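Local coordinates for protein phosphonate monoester hydrolase (Ruegeria pomeroyi, PDB 4UPK) that belongs to the sulfatase family of enzymes, within the alkaline phosphatase clan, at residues E300-D303 with E304-Q307. Numbering follows the deposited sequence.
Sequences EPTD and ETIQ
T302 caps the start of helix 303-333 with its own side chain: OG1 accepts from the backbone N of T305 at 3.3 Å, with an N-H...O angle of 158°. This bond, and the place of T302 right before the helix, identify it as the N-cap. A chi1 of 51° sets the hydroxyl between the T302 backbone N and carbonyl carbon, where T305 N can reach it. The T302 and T305 side chains cross at about a right angle and bring their hydroxyls together, OG1 to OG1 at 3.0 Å. T305 OG1 also lies 3.0 Å from E300 O. That carbonyl oxygen, E300 O, is in any case engaged by T302 N at 2.8 Å, the bond that closes an inverse gamma turn centred on P301.

Two backbone bonds then start the helical pattern. I306 N donates to T302 O at 2.9 Å. Q307 N donates to D303 O at 3.0 Å. With CG1 beside its backbone N (chi1 -69°), I306 runs back along the turn, and its CD1 comes 3.4 Å from P301 O while brushing the proline ring. One polar atom of each of two side chains is satisfied outside the turn: D303 OD1 forms a salt bridge with R266, and Q307 NE2 donates to P262 O.

These bonds tie the new helix to the 262-266 region, where P264 also packs on I306 and Q307, while T305 rests against P289 and L299. The cap thus joins the loop following helix 280-286 to the first turn of the long helix 303-333, which leads toward strand 340-346 of the large mixed sheet.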
loop_
_atom_site.group_PDB
_atom_site.type_symbol
_atom_site.label_atom_id
_atom_site.label_comp_id
_atom_site.label_asym_id
_atom_site.label_seq_id
_atom_site.Cartn_x
_atom_site.Cartn_y
_atom_site.Cartn_z
ATOM N N GLU A 300 -1.041 -53.431 -4.573
ATOM C CA GLU A 300 0.229 -53.964 -4.088
ATOM C C GLU A 300 1.407 -53.465 -4.923
ATOM O O GLU A 300 1.321 -53.516 -6.146
ATOM C CB GLU A 300 0.210 -55.508 -4.054
ATOM C CG GLU A 300 -0.673 -56.109 -2.971
ATOM C CD GLU A 300 -0.315 -55.722 -1.550
ATOM O OE1 GLU A 300 0.778 -56.112 -1.079
ATOM O OE2 GLU A 300 -1.126 -55.016 -0.911
ATOM N N PRO A 301 2.528 -53.019 -4.293
ATOM C CA PRO A 301 3.684 -52.574 -5.075
ATOM C C PRO A 301 4.510 -53.730 -5.673
ATOM O O PRO A 301 5.700 -53.901 -5.371
ATOM C CB PRO A 301 4.458 -51.721 -4.080
ATOM C CG PRO A 301 4.187 -52.350 -2.783
ATOM C CD PRO A 301 2.791 -52.906 -2.846
ATOM N N THR A 302 3.871 -54.537 -6.533
ATOM C CA THR A 302 4.556 -55.639 -7.211
ATOM C C THR A 302 5.322 -55.041 -8.403
ATOM O O THR A 302 5.089 -53.883 -8.759
ATOM C CB THR A 302 3.542 -56.697 -7.710
ATOM O OG1 THR A 302 2.516 -56.039 -8.452
ATOM C CG2 THR A 302 2.935 -57.517 -6.594
ATOM N N ASP A 303 6.207 -55.840 -9.027
ATOM C CA ASP A 303 6.948 -55.440 -10.219
ATOM C C ASP A 303 5.983 -55.211 -11.379
ATOM O O ASP A 303 6.216 -54.312 -12.169
ATOM C CB ASP A 303 8.011 -56.490 -10.586
ATOM C CG ASP A 303 9.276 -56.447 -9.731
ATOM O OD1 ASP A 303 9.393 -55.541 -8.884
ATOM O OD2 ASP A 303 10.169 -57.285 -9.949
ATOM N N GLU A 304 4.882 -55.980 -11.453
ATOM C CA GLU A 304 3.833 -55.835 -12.481
ATOM C C GLU A 304 3.141 -54.476 -12.334
ATOM O O GLU A 304 2.952 -53.784 -13.331
ATOM C CB GLU A 304 2.800 -56.969 -12.400
ATOM C CG GLU A 304 1.863 -57.015 -13.598
ATOM C CD GLU A 304 0.745 -58.045 -13.568
ATOM O OE1 GLU A 304 0.880 -59.070 -12.862
ATOM O OE2 GLU A 304 -0.251 -57.844 -14.298
ATOM N N THR A 305 2.790 -54.098 -11.091
ATOM C CA THR A 305 2.169 -52.823 -10.760
ATOM C C THR A 305 3.115 -51.652 -11.105
ATOM O O THR A 305 2.722 -50.760 -11.858
ATOM C CB THR A 305 1.764 -52.830 -9.281
ATOM O OG1 THR A 305 0.670 -53.722 -9.105
ATOM C CG2 THR A 305 1.430 -51.442 -8.732
ATOM N N ILE A 306 4.344 -51.677 -10.560
ATOM C CA ILE A 306 5.372 -50.647 -10.750
ATOM C C ILE A 306 5.638 -50.367 -12.227
ATOM O O ILE A 306 5.611 -49.202 -12.634
ATOM C CB ILE A 306 6.651 -50.977 -9.912
ATOM C CG1 ILE A 306 6.370 -50.818 -8.394
ATOM C CG2 ILE A 306 7.860 -50.131 -10.325
ATOM C CD1 ILE A 306 7.238 -51.736 -7.488
ATOM N N GLN A 307 5.815 -51.429 -13.037
ATOM C CA GLN A 307 6.080 -51.323 -14.478
ATOM C C GLN A 307 4.892 -50.773 -15.288
ATOM O O GLN A 307 5.092 -50.084 -16.292
ATOM C CB GLN A 307 6.625 -52.646 -15.044
ATOM C CG GLN A 307 7.978 -53.073 -14.456
ATOM C CD GLN A 307 9.116 -52.139 -14.763
ATOM O OE1 GLN A 307 9.355 -51.161 -14.062
ATOM N NE2 GLN A 307 9.878 -52.442 -15.794
#